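Local coordinates for protein phospho-furanose lactonase (Mycoplasma synoviae, PDB 3OVG) that hydrolyses phosphorylated 1,4-lactones of D-xylonate and L-arabinonate, and carboxylated 1,4-lactones too, using two zinc ions held in a TIM-barrel active site, at residues P16-G21 / N323-L328; G63-T68 / N94-T99; T189-M194 / L217-D222; Y225-I230 / I257-D262. All blocks are in the same frame, centred on the assembly; numbering follows the deposited sequence.

Contact 1: P16-G21 / N323-L328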
loop_
_atom_site.group_PDB
_atom_site.type_symbol
_atom_site.label_atom_id
_atom_site.label_comp_id
_atom_site.label_asym_id
_atom_site.label_seq_id
_atom_site.Cartn_x
_atom_site.Cartn_y
_atom_site.Cartn_z
ATOM N N PRO A 16 36.096 3.067 -35.757
ATOM C CA PRO A 16 35.535 2.440 -36.967
ATOM C C PRO A 16 34.523 1.380 -36.553
ATOM O O PRO A 16 34.737 0.677 -35.567
ATOM C CB PRO A 16 36.742 1.759 -37.632
ATOM C CG PRO A 16 37.966 2.372 -36.998
ATOM C CD PRO A 16 37.547 2.863 -35.607
ATOM N N VAL A 17 33.444 1.232 -37.306
ATOM C CA VAL A 17 32.436 0.261 -36.899
ATOM C C VAL A 17 32.975 -1.182 -36.821
ATOM O O VAL A 17 32.427 -2.008 -36.109
ATOM C CB VAL A 17 31.173 0.333 -37.782
ATOM C CG1 VAL A 17 30.440 1.652 -37.550
ATOM C CG2 VAL A 17 31.537 0.112 -39.265
ATOM N N GLU A 18 34.050 -1.485 -37.540
ATOM C CA GLU A 18 34.601 -2.844 -37.544
ATOM C C GLU A 18 35.160 -3.166 -36.181
ATOM O O GLU A 18 35.440 -4.306 -35.898
ATOM C CB GLU A 18 35.699 -2.979 -38.602
ATOM C CG GLU A 18 35.202 -2.738 -40.048
ATOM C CD GLU A 18 34.979 -1.248 -40.422
ATOM O OE1 GLU A 18 35.396 -0.307 -39.687
ATOM O OE2 GLU A 18 34.362 -1.030 -41.485
ATOM N N LYS A 19 35.285 -2.152 -35.323
ATOM C CA LYS A 19 35.893 -2.326 -34.007
ATOM C C LYS A 19 34.809 -2.548 -32.923
ATOM O O LYS A 19 35.116 -2.821 -31.771
ATOM C CB LYS A 19 36.723 -1.086 -33.677
ATOM C CG LYS A 19 38.047 -1.348 -33.025
ATOM C CD LYS A 19 39.219 -1.260 -34.012
ATOM C CE LYS A 19 39.719 0.194 -34.116
ATOM N NZ LYS A 19 41.192 0.334 -34.412
ATOM N N LEU A 20 33.547 -2.413 -33.306
ATOM C CA LEU A 20 32.435 -2.692 -32.396
ATOM C C LEU A 20 32.437 -4.149 -31.916
ATOM O O LEU A 20 32.176 -4.395 -30.747
ATOM C CB LEU A 20 31.079 -2.328 -33.042
ATOM C CG LEU A 20 30.685 -0.831 -33.103
ATOM C CD1 LEU A 20 29.539 -0.496 -34.085
ATOM C CD2 LEU A 20 30.334 -0.273 -31.719
ATOM N N GLY A 21 32.718 -5.099 -32.819
ATOM C CA GLY A 21 32.692 -6.518 -32.487
ATOM C C GLY A 21 31.323 -6.966 -31.990
ATOM O O GLY A 21 30.292 -6.381 -32.371
ATOM N N ASN A 323 24.605 -6.673 -37.574
ATOM C CA ASN A 323 23.463 -5.780 -37.404
ATOM C C ASN A 323 23.851 -4.560 -36.557
ATOM O O ASN A 323 23.552 -3.423 -36.923
ATOM C CB ASN A 323 22.269 -6.537 -36.835
ATOM C CG ASN A 323 21.831 -7.711 -37.739
ATOM O OD1 ASN A 323 21.001 -8.556 -37.338
ATOM N ND2 ASN A 323 22.392 -7.776 -38.936
ATOM N N PRO A 324 24.563 -4.781 -35.444
ATOM C CA PRO A 324 24.957 -3.580 -34.685
ATOM C C PRO A 324 25.947 -2.672 -35.430
ATOM O O PRO A 324 25.930 -1.438 -35.242
ATOM C CB PRO A 324 25.584 -4.151 -33.407
ATOM C CG PRO A 324 25.060 -5.557 -33.302
ATOM C CD PRO A 324 24.889 -6.031 -34.737
ATOM N N LYS A 325 26.796 -3.278 -36.265
ATOM C CA LYS A 325 27.739 -2.535 -37.078
ATOM C C LYS A 325 26.980 -1.589 -38.010
ATOM O O LYS A 325 27.387 -0.432 -38.241
ATOM C CB LYS A 325 28.634 -3.507 -37.869
ATOM C CG LYS A 325 29.602 -2.855 -38.817
ATOM C CD LYS A 325 30.890 -3.712 -38.964
ATOM C CE LYS A 325 30.759 -4.817 -39.982
ATOM N NZ LYS A 325 31.309 -4.387 -41.324
ATOM N N ARG A 326 25.862 -2.091 -38.514
ATOM C CA ARG A 326 24.934 -1.318 -39.337
ATOM C C ARG A 326 24.163 -0.266 -38.543
ATOM O O ARG A 326 24.223 0.913 -38.853
ATOM C CB ARG A 326 23.943 -2.243 -40.046
ATOM C CG ARG A 326 22.882 -1.489 -40.806
ATOM C CD ARG A 326 21.993 -2.420 -41.645
ATOM N NE ARG A 326 21.164 -3.335 -40.850
ATOM C CZ ARG A 326 20.136 -2.947 -40.098
ATOM N NH1 ARG A 326 19.823 -1.658 -40.009
ATOM N NH2 ARG A 326 19.423 -3.842 -39.414
ATOM N N VAL A 327 23.445 -0.686 -37.512
ATOM C CA VAL A 327 22.479 0.202 -36.869
ATOM C C VAL A 327 23.115 1.259 -35.952
ATOM O O VAL A 327 22.488 2.281 -35.690
ATOM C CB VAL A 327 21.397 -0.576 -36.110
ATOM C CG1 VAL A 327 20.668 -1.502 -37.056
ATOM C CG2 VAL A 327 22.005 -1.378 -34.933
ATOM N N LEU A 328 24.354 1.030 -35.505
ATOM C CA LEU A 328 25.032 1.960 -34.599
ATOM C C LEU A 328 25.966 2.937 -35.322
ATOM O O LEU A 328 26.521 3.844 -34.695
ATOM C CB LEU A 328 25.823 1.196 -33.523
ATOM C CG LEU A 328 24.998 0.347 -32.540
ATOM C CD1 LEU A 328 25.981 -0.396 -31.618
ATOM C CD2 LEU A 328 24.104 1.243 -31.695
#
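At the end of the TIM barrel where its strands begin, Val-17, in the short 3-10 turn before strand 22-25, and Leu-20 just after it, rest on Lys-325, Pro-324 and Leu-328 at the close of helix 313-327. Val-17 makes the nearest approach: its CG2 lies 3.6 Å from CG of Lys-325, and the two side chains cross at about a right angle. The lysine's CG stands anti to its own nitrogen (chi1 176°), which sends the chain out past Val-17 before it bends at each following bond, and CD comes 3.7 Å from Val-17 O. The amine ends up near Glu-18, with NZ 4.5 Å from OE2, too far for a salt bridge but probably a mild attraction at the edge of the contact. Pro-324 has no N-H to return to the preceding turn, so the helix kinks there; the ring packs on Thr-23 and Cys-25. This is how the last helix of the phosphotriesterase-type barrel closes back against the first strand. Deeper in, one methyl of Leu-20 does most of the work: CD1 is 4.0 Å from Lys-325 CA and 4.1 Å from Leu-328 CB. The same methyl sits 3.9 Å from Pro-324 O, an oxygen already bonded to Leu-328 N. Leu-328 itself reaches in over Thr-23 and Gln-213, about 9 Å side chain to side chain from the zinc ligand His-26.

Contact 2: G63-T68 / N94-T99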
loop_
_atom_site.group_PDB
_atom_site.type_symbol
_atom_site.label_atom_id
_atom_site.label_comp_id
_atom_site.label_asym_id
_atom_site.label_seq_id
_atom_site.Cartn_x
_atom_site.Cartn_y
_atom_site.Cartn_z
ATOM N N GLY A 63 32.671 -10.735 -26.015
ATOM C CA GLY A 63 31.982 -9.495 -26.283
ATOM C C GLY A 63 32.998 -8.374 -26.376
ATOM O O GLY A 63 34.105 -8.506 -25.847
ATOM N N SER A 64 32.618 -7.281 -27.037
ATOM C CA SER A 64 33.426 -6.051 -27.059
ATOM C C SER A 64 32.634 -4.825 -26.622
ATOM O O SER A 64 33.096 -4.021 -25.816
ATOM C CB SER A 64 33.956 -5.764 -28.482
ATOM O OG SER A 64 34.976 -6.665 -28.874
ATOM N N THR A 65 31.441 -4.643 -27.185
ATOM C CA THR A 65 30.772 -3.371 -26.979
ATOM C C THR A 65 29.485 -3.451 -26.154
ATOM O O THR A 65 28.651 -4.314 -26.376
ATOM C CB THR A 65 30.509 -2.657 -28.329
ATOM O OG1 THR A 65 31.761 -2.436 -29.000
ATOM C CG2 THR A 65 29.820 -1.336 -28.083
ATOM N N ILE A 66 29.323 -2.535 -25.211
ATOM C CA ILE A 66 28.057 -2.441 -24.501
ATOM C C ILE A 66 27.455 -1.054 -24.638
ATOM O O ILE A 66 28.102 -0.059 -24.340
ATOM C CB ILE A 66 28.199 -2.866 -23.005
ATOM C CG1 ILE A 66 28.509 -4.352 -22.930
ATOM C CG2 ILE A 66 26.925 -2.564 -22.224
ATOM C CD1 ILE A 66 29.053 -4.816 -21.609
ATOM N N VAL A 67 26.221 -0.985 -25.140
ATOM C CA VAL A 67 25.492 0.280 -25.201
ATOM C C VAL A 67 24.643 0.470 -23.919
ATOM O O VAL A 67 23.638 -0.207 -23.708
ATOM C CB VAL A 67 24.574 0.330 -26.440
ATOM C CG1 VAL A 67 23.950 1.720 -26.630
ATOM C CG2 VAL A 67 25.356 -0.107 -27.707
ATOM N N THR A 68 25.023 1.422 -23.085
ATOM C CA THR A 68 24.287 1.656 -21.861
ATOM C C THR A 68 23.138 2.646 -22.107
ATOM O O THR A 68 23.363 3.824 -22.381
ATOM C CB THR A 68 25.225 2.124 -20.721
ATOM O OG1 THR A 68 25.901 3.316 -21.120
ATOM C CG2 THR A 68 26.287 1.044 -20.438
ATOM N N ASN A 94 34.244 -1.476 -25.409
ATOM C CA ASN A 94 33.743 -0.142 -25.759
ATOM C C ASN A 94 32.421 0.152 -25.058
ATOM O O ASN A 94 31.581 -0.754 -24.885
ATOM C CB ASN A 94 33.483 0.017 -27.263
ATOM C CG ASN A 94 34.706 -0.311 -28.136
ATOM O OD1 ASN A 94 34.736 -1.354 -28.821
ATOM N ND2 ASN A 94 35.704 0.579 -28.129
ATOM N N VAL A 95 32.222 1.415 -24.690
ATOM C CA VAL A 95 30.942 1.870 -24.144
ATOM C C VAL A 95 30.319 3.000 -24.980
ATOM O O VAL A 95 30.987 3.985 -25.364
ATOM C CB VAL A 95 31.094 2.328 -22.706
ATOM C CG1 VAL A 95 29.747 2.852 -22.173
ATOM C CG2 VAL A 95 31.631 1.172 -21.832
ATOM N N ILE A 96 29.036 2.847 -25.285
ATOM C CA ILE A 96 28.317 3.888 -25.989
ATOM C C ILE A 96 27.228 4.358 -25.052
ATOM O O ILE A 96 26.460 3.549 -24.535
ATOM C CB ILE A 96 27.730 3.381 -27.296
ATOM C CG1 ILE A 96 28.864 3.046 -28.282
ATOM C CG2 ILE A 96 26.763 4.438 -27.890
ATOM C CD1 ILE A 96 28.336 2.472 -29.618
HETATM N N MSE A 97 27.171 5.660 -24.794
HETATM C CA MSE A 97 26.179 6.159 -23.856
HETATM C C MSE A 97 25.080 6.911 -24.596
HETATM O O MSE A 97 25.249 7.237 -25.771
HETATM C CB MSE A 97 26.847 7.047 -22.793
HETATM C CG MSE A 97 27.658 6.212 -21.787
HETATM SE SE MSE A 97 28.340 7.455 -20.406
HETATM C CE MSE A 97 26.735 7.632 -19.262
ATOM N N SER A 98 23.986 7.235 -23.892
ATOM C CA SER A 98 22.793 7.741 -24.562
ATOM C C SER A 98 22.419 9.135 -24.162
ATOM O O SER A 98 22.610 9.542 -22.998
ATOM C CB SER A 98 21.612 6.828 -24.284
ATOM O OG SER A 98 20.474 7.234 -25.025
ATOM N N THR A 99 21.848 9.873 -25.105
ATOM C CA THR A 99 21.115 11.079 -24.703
ATOM C C THR A 99 19.581 10.849 -24.823
ATOM O O THR A 99 19.119 9.721 -24.897
ATOM C CB THR A 99 21.608 12.376 -25.447
ATOM O OG1 THR A 99 20.925 13.513 -24.918
ATOM C CG2 THR A 99 21.339 12.318 -26.966
HETATM O O HOH W 1 23.794 6.679 -21.125
#
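Four backbone hydrogen bonds stitch Ser-64, Ile-66 and Thr-68 to Asn-94 and Ile-96 as parallel strands. Asn-94 N gives to Ser-64 O at 2.8 Å, and Ile-66 N gives to Asn-94 O at 2.9 Å. Further along, Ile-96 N reaches Ile-66 O at 3.2 Å, and Thr-68 N reaches Ile-96 O at 2.9 Å with a more bent N-H (142°). Beyond that the strands part, and a water bridges the gap: it donates to Thr-68 O and accepts from Ser-98 N at 2.8 Å. The hydroxyl of Thr-65, beside the Asn-94 side chain, hydrogen-bonds to Leu-20 O. Side chains then pack along both faces. On the one with Thr-65 and Ile-96, Val-67 turns CG1 anti to its nitrogen (chi1 -172°), laying it 4.1 Å from CG2 of Ile-96. On the other, Thr-68 OG1 sits 3.5 Å from CG of Met-97, present as selenomethionine. The pair belongs to a right-handed beta-alpha-beta unit of the barrel wall. Ile-66 and Val-95 face the outer layer, under Phe-55 of helix 48-60, with Val-95 also against Thr-81 and Ala-85 of connecting helix 78-88; Val-67 faces inward beside Thr-23 of strand 22-25.

Contact 3: T189-M194 / L217-D222. With PO4 (phosphate ion), chain I.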
loop_
_atom_site.group_PDB
_atom_site.type_symbol
_atom_site.label_atom_id
_atom_site.label_comp_id
_atom_site.label_asym_id
_atom_site.label_seq_id
_atom_site.Cartn_x
_atom_site.Cartn_y
_atom_site.Cartn_z
ATOM N N THR A 189 9.912 0.252 -25.695
ATOM C CA THR A 189 8.455 0.111 -25.692
ATOM C C THR A 189 8.074 -0.574 -24.385
ATOM O O THR A 189 8.911 -1.257 -23.783
ATOM C CB THR A 189 7.932 -0.693 -26.890
ATOM O OG1 THR A 189 8.455 -2.023 -26.841
ATOM C CG2 THR A 189 8.354 -0.020 -28.205
ATOM N N GLN A 190 6.843 -0.371 -23.911
ATOM C CA GLN A 190 6.448 -0.924 -22.625
ATOM C C GLN A 190 5.682 -2.228 -22.893
ATOM O O GLN A 190 4.649 -2.200 -23.515
ATOM C CB GLN A 190 5.592 0.086 -21.903
ATOM C CG GLN A 190 5.196 -0.287 -20.487
ATOM C CD GLN A 190 6.400 -0.516 -19.608
ATOM O OE1 GLN A 190 7.447 0.128 -19.766
ATOM N NE2 GLN A 190 6.260 -1.436 -18.665
ATOM N N LEU A 191 6.228 -3.364 -22.473
ATOM C CA LEU A 191 5.642 -4.672 -22.816
ATOM C C LEU A 191 5.536 -4.908 -24.320
ATOM O O LEU A 191 4.767 -5.761 -24.768
ATOM C CB LEU A 191 4.279 -4.876 -22.141
ATOM C CG LEU A 191 4.315 -5.528 -20.748
ATOM C CD1 LEU A 191 5.466 -5.009 -19.906
ATOM C CD2 LEU A 191 2.983 -5.436 -19.992
ATOM N N GLY A 192 6.340 -4.174 -25.089
ATOM C CA GLY A 192 6.462 -4.396 -26.521
ATOM C C GLY A 192 5.231 -3.909 -27.278
ATOM O O GLY A 192 4.955 -4.383 -28.394
ATOM N N THR A 193 4.486 -2.987 -26.662
ATOM C CA THR A 193 3.328 -2.361 -27.303
ATOM C C THR A 193 3.698 -1.092 -28.108
ATOM O O THR A 193 4.688 -0.385 -27.810
ATOM C CB THR A 193 2.224 -1.976 -26.288
ATOM O OG1 THR A 193 2.724 -0.976 -25.362
ATOM C CG2 THR A 193 1.701 -3.198 -25.516
HETATM N N MSE A 194 2.863 -0.810 -29.109
HETATM C CA MSE A 194 2.984 0.385 -29.955
HETATM C C MSE A 194 4.264 0.429 -30.776
HETATM O O MSE A 194 4.661 1.496 -31.275
HETATM C CB MSE A 194 2.914 1.653 -29.098
HETATM C CG MSE A 194 1.739 1.670 -28.138
HETATM SE SE MSE A 194 0.032 1.597 -29.111
HETATM C CE MSE A 194 0.020 3.420 -29.964
ATOM N N LEU A 217 10.486 -5.993 -27.475
ATOM C CA LEU A 217 9.413 -6.683 -28.156
ATOM C C LEU A 217 9.290 -8.092 -27.568
ATOM O O LEU A 217 8.252 -8.725 -27.708
ATOM C CB LEU A 217 9.665 -6.763 -29.664
ATOM C CG LEU A 217 9.168 -5.569 -30.493
ATOM C CD1 LEU A 217 7.626 -5.534 -30.481
ATOM C CD2 LEU A 217 9.773 -4.268 -30.015
ATOM N N ASN A 218 10.352 -8.579 -26.927
ATOM C CA ASN A 218 10.302 -9.889 -26.261
ATOM C C ASN A 218 9.170 -10.014 -25.225
ATOM O O ASN A 218 8.746 -11.134 -24.873
ATOM C CB ASN A 218 11.657 -10.191 -25.616
ATOM C CG ASN A 218 12.207 -8.989 -24.885
ATOM O OD1 ASN A 218 12.699 -8.043 -25.513
ATOM N ND2 ASN A 218 12.086 -8.990 -23.537
ATOM N N LYS A 219 8.675 -8.881 -24.740
ATOM C CA LYS A 219 7.530 -8.859 -23.801
ATOM C C LYS A 219 6.132 -8.872 -24.472
ATOM O O LYS A 219 5.099 -8.853 -23.798
ATOM C CB LYS A 219 7.682 -7.660 -22.851
ATOM C CG LYS A 219 8.787 -7.901 -21.822
ATOM C CD LYS A 219 9.143 -6.667 -21.017
ATOM C CE LYS A 219 10.313 -6.985 -20.061
ATOM N NZ LYS A 219 10.654 -5.811 -19.204
ATOM N N ASN A 220 6.105 -8.904 -25.794
ATOM C CA ASN A 220 4.879 -9.054 -26.562
ATOM C C ASN A 220 5.205 -10.148 -27.582
ATOM O O ASN A 220 5.481 -9.837 -28.724
ATOM C CB ASN A 220 4.554 -7.728 -27.273
ATOM C CG ASN A 220 3.275 -7.785 -28.127
ATOM O OD1 ASN A 220 2.561 -8.772 -28.113
ATOM N ND2 ASN A 220 3.006 -6.705 -28.905
ATOM N N PRO A 221 5.184 -11.420 -27.159
ATOM C CA PRO A 221 5.721 -12.572 -27.915
ATOM C C PRO A 221 4.818 -12.967 -29.092
ATOM O O PRO A 221 4.207 -14.030 -29.105
ATOM C CB PRO A 221 5.770 -13.710 -26.878
ATOM C CG PRO A 221 5.116 -13.179 -25.629
ATOM C CD PRO A 221 4.604 -11.797 -25.863
ATOM N N ASP A 222 4.742 -12.100 -30.087
ATOM C CA ASP A 222 3.788 -12.274 -31.153
ATOM C C ASP A 222 4.624 -12.269 -32.444
ATOM O O ASP A 222 5.080 -11.206 -32.913
ATOM C CB ASP A 222 2.802 -11.103 -31.061
ATOM C CG ASP A 222 1.703 -11.168 -32.094
ATOM O OD1 ASP A 222 1.962 -11.619 -33.239
ATOM O OD2 ASP A 222 0.582 -10.715 -31.776
HETATM P P PO4 I . 12.078 -5.763 -14.758
HETATM O O1 PO4 I . 13.267 -4.789 -14.826
HETATM O O2 PO4 I . 11.405 -5.740 -13.364
HETATM O O3 PO4 I . 11.063 -5.350 -15.830
HETATM O O4 PO4 I . 12.588 -7.157 -15.115
#
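Gly-192 and Asn-220 make the tight half of this contact. With CG anti to the nitrogen (chi1 179°), Asn-220 points its amide at Gly-192 O, and ND2 bonds to that oxygen at 3.1 Å, nearly straight at 167°. The oxygen lies in the amide's plane, although the nitrogen stands well above the plane of the carbonyl. Asn-220 CB is 3.2 Å from Leu-191 O. Gly-192 has no side chain, which lets Leu-217 come close: the two CA atoms are 4.1 Å apart, and Leu-217 CD1 is 3.6 Å from Gly-192 O. The segments are beta-alpha loops at the catalytic mouth of the barrel, just past the zinc ligands His-188 and His-216. The first folds as a type I' turn from Gln-190 to Thr-193, with Gln-190 O taking bonds from both N and OG1 of Thr-193. Toward the pocket the fit loosens. Lys-219 lays CB 3.6 Å from Leu-191 CA, then runs out extended to a phosphate ion, where NZ and O3 make a weak 3.4 Å hydrogen bond. Substrate-binding Lys-246, Tyr-247 and Tyr-280 hold the same ion, probably from the crystallisation liquor, a position consistent with a site for the substrate's phosphate. Val-245 of a neighbouring subunit packs on Asn-220.

Contact 4: Y225-I230 / I257-D262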
loop_
_atom_site.group_PDB
_atom_site.type_symbol
_atom_site.label_atom_id
_atom_site.label_comp_id
_atom_site.label_asym_id
_atom_site.label_seq_id
_atom_site.Cartn_x
_atom_site.Cartn_y
_atom_site.Cartn_z
ATOM N N TYR A 225 3.415 -10.051 -35.332
ATOM C CA TYR A 225 3.661 -8.643 -35.061
ATOM C C TYR A 225 5.131 -8.300 -35.325
ATOM O O TYR A 225 5.414 -7.272 -35.908
ATOM C CB TYR A 225 3.261 -8.314 -33.608
ATOM C CG TYR A 225 3.318 -6.821 -33.247
ATOM C CD1 TYR A 225 2.587 -5.883 -33.974
ATOM C CD2 TYR A 225 4.085 -6.369 -32.165
ATOM C CE1 TYR A 225 2.633 -4.519 -33.657
ATOM C CE2 TYR A 225 4.147 -5.021 -31.837
ATOM C CZ TYR A 225 3.409 -4.096 -32.578
ATOM O OH TYR A 225 3.441 -2.756 -32.234
ATOM N N TYR A 226 6.062 -9.158 -34.887
ATOM C CA TYR A 226 7.490 -8.908 -35.063
ATOM C C TYR A 226 7.762 -8.742 -36.561
ATOM O O TYR A 226 8.435 -7.810 -37.033
ATOM C CB TYR A 226 8.343 -10.103 -34.566
ATOM C CG TYR A 226 8.373 -10.322 -33.079
ATOM C CD1 TYR A 226 7.840 -9.390 -32.195
ATOM C CD2 TYR A 226 8.991 -11.458 -32.545
ATOM C CE1 TYR A 226 7.888 -9.612 -30.818
ATOM C CE2 TYR A 226 9.038 -11.681 -31.185
ATOM C CZ TYR A 226 8.498 -10.760 -30.327
ATOM O OH TYR A 226 8.573 -10.988 -28.970
ATOM N N GLU A 227 7.198 -9.683 -37.297
ATOM C CA GLU A 227 7.410 -9.766 -38.712
ATOM C C GLU A 227 6.809 -8.545 -39.429
ATOM O O GLU A 227 7.447 -7.965 -40.327
ATOM C CB GLU A 227 6.807 -11.090 -39.225
ATOM C CG GLU A 227 6.809 -11.189 -40.709
ATOM C CD GLU A 227 6.215 -12.533 -41.165
ATOM O OE1 GLU A 227 5.368 -13.091 -40.426
ATOM O OE2 GLU A 227 6.601 -12.994 -42.256
ATOM N N LYS A 228 5.601 -8.166 -39.004
ATOM C CA LYS A 228 4.884 -7.009 -39.536
ATOM C C LYS A 228 5.710 -5.733 -39.375
ATOM O O LYS A 228 5.831 -4.916 -40.314
ATOM C CB LYS A 228 3.537 -6.819 -38.818
ATOM C CG LYS A 228 2.645 -5.678 -39.411
ATOM C CD LYS A 228 1.356 -5.486 -38.579
ATOM C CE LYS A 228 0.341 -4.526 -39.204
ATOM N NZ LYS A 228 0.020 -4.871 -40.631
ATOM N N VAL A 229 6.253 -5.554 -38.179
ATOM C CA VAL A 229 6.991 -4.327 -37.867
ATOM C C VAL A 229 8.224 -4.229 -38.746
ATOM O O VAL A 229 8.443 -3.224 -39.412
ATOM C CB VAL A 229 7.432 -4.272 -36.405
ATOM C CG1 VAL A 229 8.356 -3.082 -36.185
ATOM C CG2 VAL A 229 6.205 -4.202 -35.495
ATOM N N ILE A 230 9.010 -5.292 -38.768
ATOM C CA ILE A 230 10.204 -5.319 -39.590
ATOM C C ILE A 230 9.890 -5.080 -41.073
ATOM O O ILE A 230 10.506 -4.208 -41.714
ATOM C CB ILE A 230 11.007 -6.616 -39.382
ATOM C CG1 ILE A 230 11.593 -6.626 -37.957
ATOM C CG2 ILE A 230 12.100 -6.737 -40.439
ATOM C CD1 ILE A 230 12.051 -7.973 -37.462
ATOM N N ILE A 257 12.645 -15.872 -32.472
ATOM C CA ILE A 257 13.793 -15.423 -33.248
ATOM C C ILE A 257 14.027 -16.372 -34.444
ATOM O O ILE A 257 14.281 -15.924 -35.571
ATOM C CB ILE A 257 15.030 -15.283 -32.337
ATOM C CG1 ILE A 257 14.980 -13.953 -31.575
ATOM C CG2 ILE A 257 16.342 -15.328 -33.118
ATOM C CD1 ILE A 257 16.111 -13.853 -30.619
ATOM N N LYS A 258 13.906 -17.672 -34.192
ATOM C CA LYS A 258 14.009 -18.692 -35.239
ATOM C C LYS A 258 12.985 -18.419 -36.370
ATOM O O LYS A 258 13.320 -18.476 -37.564
ATOM C CB LYS A 258 13.830 -20.098 -34.596
ATOM C CG LYS A 258 13.432 -21.315 -35.532
ATOM C CD LYS A 258 14.403 -21.562 -36.628
ATOM C CE LYS A 258 14.476 -23.079 -37.066
ATOM N NZ LYS A 258 13.430 -23.511 -38.061
ATOM N N TYR A 259 11.744 -18.123 -35.996
ATOM C CA TYR A 259 10.714 -17.794 -36.978
ATOM C C TYR A 259 11.181 -16.615 -37.850
ATOM O O TYR A 259 11.151 -16.682 -39.087
ATOM C CB TYR A 259 9.364 -17.511 -36.292
ATOM C CG TYR A 259 8.281 -16.979 -37.219
ATOM C CD1 TYR A 259 7.480 -17.854 -37.977
ATOM C CD2 TYR A 259 8.066 -15.612 -37.358
ATOM C CE1 TYR A 259 6.486 -17.368 -38.842
ATOM C CE2 TYR A 259 7.062 -15.113 -38.242
ATOM C CZ TYR A 259 6.291 -16.000 -38.971
ATOM O OH TYR A 259 5.315 -15.530 -39.834
ATOM N N LEU A 260 11.650 -15.550 -37.203
ATOM C CA LEU A 260 12.063 -14.359 -37.928
ATOM C C LEU A 260 13.236 -14.655 -38.873
ATOM O O LEU A 260 13.290 -14.126 -39.993
ATOM C CB LEU A 260 12.463 -13.247 -36.960
ATOM C CG LEU A 260 11.322 -12.702 -36.127
ATOM C CD1 LEU A 260 11.847 -11.602 -35.165
ATOM C CD2 LEU A 260 10.237 -12.152 -37.064
ATOM N N VAL A 261 14.178 -15.477 -38.416
ATOM C CA VAL A 261 15.315 -15.846 -39.260
ATOM C C VAL A 261 14.826 -16.665 -40.460
ATOM O O VAL A 261 15.222 -16.408 -41.593
ATOM C CB VAL A 261 16.455 -16.584 -38.451
ATOM C CG1 VAL A 261 17.549 -17.101 -39.371
ATOM C CG2 VAL A 261 17.075 -15.638 -37.420
ATOM N N ASP A 262 13.954 -17.634 -40.217
ATOM C CA ASP A 262 13.400 -18.430 -41.323
ATOM C C ASP A 262 12.652 -17.545 -42.362
ATOM O O ASP A 262 12.655 -17.835 -43.560
ATOM C CB ASP A 262 12.473 -19.516 -40.775
ATOM C CG ASP A 262 13.244 -20.654 -40.065
ATOM O OD1 ASP A 262 14.495 -20.602 -40.019
ATOM O OD2 ASP A 262 12.593 -21.608 -39.563
#
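Tyr-259 donates its hydroxyl to Glu-227, with OH just 2.5 Å from OE1, a short bond between neighbouring helices on the outside of the TIM barrel. Helices 223-233 and 250-262 follow successive barrel strands; over these turns their axes pass 10.3 Å apart at -43°. The oxygen OE1 lies at the tyrosine's edge in the ring plane, while the hydroxyl meets the carboxylate from above its plane, the two flat groups standing almost perpendicular at 83°. Glu-227 gets there by stretching fully, CG anti to the nitrogen (chi1 172°) and the chain straight beyond. Its other oxygen, OE2, forms a salt bridge with Lys-231, so both ends of the carboxylate are held, which would probably favour the charged form. Gln-308 of a neighbouring subunit packs against the same glutamate.

Beneath this polar pair, Leu-260 reaches across the groove with both methyls. CD2 touches Tyr-226 CB at 3.7 Å and comes 3.9 Å from Glu-227 N, while CD1 lies 3.9 Å from CD2 of the Tyr-226 ring. That ring continues inward to Leu-237 and Phe-239 of strand 236-239, and its hydroxyl bonds to Leu-217 O, tying the helix to the loop before it. One turn further along helix 223-233, Ile-230 completes the apolar patch, its CD1 set 4.3 Å from CD1 of Leu-260.

Overall arrangement
Starting from the N terminus, the 16-21 turn opens the widest loop, which contact 1 closes only at 323-328, bringing the start of the barrel against its last helix. The other three nest inside it. Contact 2 comes first, joining two adjacent strands across one helix; contacts 3 and 4 follow in series, and none cross. Contact 2 touches contact 1, with Leu-328 CD1 4.0 Å from Val-67 CG2. Contacts 3 and 4 also touch, as the loop 217-222 leads straight into helix 223-233, and both lie against a neighbouring subunit. Contacts 2 and 3 sit on opposite sides of the chain's centre, about 23 Å between centres.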